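PDB 3IEE: putative exported protein from Bacteroides fragilis NCTC 9343, which is of unknown function but is a mainly alpha-helical, probably exported lipoprotein with a DUF3829-like C-terminal domain. Local coordinates for residues 174-179 and 230-234. Numbering follows the deposited sequence.
Sequences SVRKMS and YQAFL. With EDO (1,2-ethanediol), chain B.
Two nearly parallel helices of the C-terminal helical bundle, 169-189 and 224-247, meet where Phe-233 and Tyr-230, one turn apart, reach across to Val-175, Met-178 and Ser-174. The segment axes come no closer than 11.4 Å and cross at 22°, a wide spacing that two long aromatic side chains can bridge. Phe-233 fills the centre. With CG anti to the backbone N (chi1 172°), its ring extends toward helix 169-189, and CE2 comes within 3.8 Å of Val-175 CA. One face receives Val-175 CG1 in a CH-pi contact, 4.1 Å from the ring centroid, while the selenomethionine Met-178 brings CE to the ring edge. The beta-branched valine serves both aromatics: its other methyl, CG2, lies 3.7 Å from CD1 of Tyr-230, in plane at that ring's edge. Met-178, bent at its last torsion (chi3 -87°), turns CE also onto Leu-234 CD2 at 3.7 Å; CG of the same leucine lies over the rim of one face of the Tyr-230 ring.

Tyrosine suits the position beside Ser-174 because its hydroxyl spans the gap: Tyr-230 OH donates to Ser-174 OG at 2.7 Å. Because that OG gives its own proton to Gln-171 O, one turn back, its oxygen can accept from the tyrosine. In one of its two conformers Ser-179 donates OG to Val-175 O (2.8 Å), across the carbonyl plane from Ser-179 N. Toward helix 123-162, Arg-176 NE forms a salt bridge with Glu-159, and both residues bind a 1,2-ethanediol, probably from the crystallisation liquor. Ala-214 of helix 197-215 packs against Met-178 and Tyr-230, so a third helix borders the contact: apolar side chains between near-parallel helices, with a tyrosine-serine bond beside them, as in an alpha-helical bundle.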
loop_
_atom_site.group_PDB
_atom_site.type_symbol
_atom_site.label_atom_id
_atom_site.label_comp_id
_atom_site.label_asym_id
_atom_site.label_seq_id
_atom_site.Cartn_x
_atom_site.Cartn_y
_atom_site.Cartn_z
ATOM N N SER A 174 -14.761 3.974 10.222
ATOM C CA SER A 174 -15.076 3.929 8.811
ATOM C C SER A 174 -14.070 4.732 7.992
ATOM O O SER A 174 -13.659 4.271 6.934
ATOM C CB SER A 174 -16.479 4.476 8.489
ATOM O OG SER A 174 -16.554 5.861 8.739
ATOM N N VAL A 175 -13.703 5.926 8.439
ATOM C CA VAL A 175 -12.709 6.712 7.720
ATOM C C VAL A 175 -11.363 5.985 7.657
ATOM O O VAL A 175 -10.704 5.931 6.596
ATOM C CB VAL A 175 -12.499 8.122 8.372
ATOM C CG1 VAL A 175 -11.323 8.874 7.684
ATOM C CG2 VAL A 175 -13.815 8.963 8.350
ATOM N N ARG A 176 -10.928 5.425 8.794
ATOM C CA ARG A 176 -9.649 4.735 8.818
ATOM C C ARG A 176 -9.679 3.504 7.921
ATOM O O ARG A 176 -8.767 3.276 7.188
ATOM C CB ARG A 176 -9.251 4.376 10.255
ATOM C CG ARG A 176 -9.115 5.585 11.170
ATOM C CD ARG A 176 -8.939 5.197 12.649
ATOM N NE ARG A 176 -7.658 4.472 12.909
ATOM C CZ ARG A 176 -6.490 5.035 13.246
ATOM N NH1 ARG A 176 -6.362 6.332 13.340
ATOM N NH2 ARG A 176 -5.417 4.285 13.497
ATOM N N LYS A 177 -10.789 2.789 7.914
ATOM C CA LYS A 177 -10.917 1.563 7.126
ATOM C C LYS A 177 -10.908 1.898 5.641
ATOM O O LYS A 177 -10.149 1.330 4.839
ATOM C CB LYS A 177 -12.184 0.802 7.484
ATOM C CG LYS A 177 -12.325 -0.497 6.722
ATOM C CD LYS A 177 -11.254 -1.479 7.085
ATOM C CE LYS A 177 -11.547 -2.884 6.521
ATOM N NZ LYS A 177 -12.542 -3.574 7.399
HETATM N N MSE A 178 -11.755 2.843 5.239
HETATM C CA MSE A 178 -11.826 3.204 3.825
HETATM C C MSE A 178 -10.564 3.867 3.294
HETATM O O MSE A 178 -10.171 3.678 2.136
HETATM C CB MSE A 178 -13.022 4.085 3.613
HETATM C CG MSE A 178 -14.287 3.254 3.764
HETATM SE SE MSE A 178 -15.920 4.223 3.178
HETATM C CE MSE A 178 -16.263 5.049 4.771
ATOM N N SER A 179 -9.901 4.633 4.133
ATOM C CA SER A 179 -8.626 5.237 3.712
ATOM C C SER A 179 -7.592 4.129 3.409
ATOM O O SER A 179 -6.828 4.203 2.432
ATOM C CB SER A 179 -8.132 6.178 4.796
ATOM O OG SER A 179 -8.997 7.299 4.918
ATOM N N TYR A 230 -17.374 14.407 7.808
ATOM C CA TYR A 230 -17.587 12.971 7.536
ATOM C C TYR A 230 -18.352 12.776 6.221
ATOM O O TYR A 230 -17.924 12.043 5.336
ATOM C CB TYR A 230 -18.301 12.323 8.696
ATOM C CG TYR A 230 -18.471 10.840 8.503
ATOM C CD1 TYR A 230 -17.358 9.978 8.381
ATOM C CD2 TYR A 230 -19.730 10.288 8.431
ATOM C CE1 TYR A 230 -17.529 8.660 8.167
ATOM C CE2 TYR A 230 -19.910 8.939 8.241
ATOM C CZ TYR A 230 -18.834 8.127 8.132
ATOM O OH TYR A 230 -18.994 6.805 7.942
ATOM N N GLN A 231 -19.450 13.495 6.047
ATOM C CA GLN A 231 -20.240 13.340 4.818
ATOM C C GLN A 231 -19.480 13.850 3.566
ATOM O O GLN A 231 -19.612 13.273 2.506
ATOM C CB GLN A 231 -21.624 13.951 4.975
ATOM C CG GLN A 231 -22.429 13.312 6.086
ATOM C CD GLN A 231 -23.888 13.681 6.006
ATOM O OE1 GLN A 231 -24.243 14.745 5.437
ATOM N NE2 GLN A 231 -24.747 12.822 6.572
ATOM N N ALA A 232 -18.632 14.887 3.701
ATOM C CA ALA A 232 -17.736 15.300 2.605
ATOM C C ALA A 232 -16.759 14.176 2.231
ATOM O O ALA A 232 -16.560 13.887 1.039
ATOM C CB ALA A 232 -16.951 16.578 3.000
ATOM N N PHE A 233 -16.229 13.495 3.246
ATOM C CA PHE A 233 -15.339 12.343 3.025
ATOM C C PHE A 233 -16.088 11.264 2.247
ATOM O O PHE A 233 -15.588 10.766 1.226
ATOM C CB PHE A 233 -14.819 11.784 4.350
ATOM C CG PHE A 233 -14.053 10.496 4.217
ATOM C CD1 PHE A 233 -12.741 10.504 3.739
ATOM C CD2 PHE A 233 -14.627 9.275 4.585
ATOM C CE1 PHE A 233 -12.030 9.327 3.599
ATOM C CE2 PHE A 233 -13.922 8.141 4.461
ATOM C CZ PHE A 233 -12.619 8.160 3.984
ATOM N N LEU A 234 -17.307 10.924 2.690
ATOM C CA LEU A 234 -18.089 9.883 2.010
ATOM C C LEU A 234 -18.341 10.222 0.529
ATOM O O LEU A 234 -18.303 9.354 -0.337
ATOM C CB LEU A 234 -19.424 9.666 2.711
ATOM C CG LEU A 234 -19.424 9.086 4.113
ATOM C CD1 LEU A 234 -20.828 8.694 4.578
ATOM C CD2 LEU A 234 -18.467 7.916 4.181
HETATM C C1 EDO B . -5.708 1.963 10.452
HETATM O O1 EDO B . -5.553 3.363 10.635
HETATM C C2 EDO B . -5.156 1.181 11.646
HETATM O O2 EDO B . -5.738 1.499 12.922
#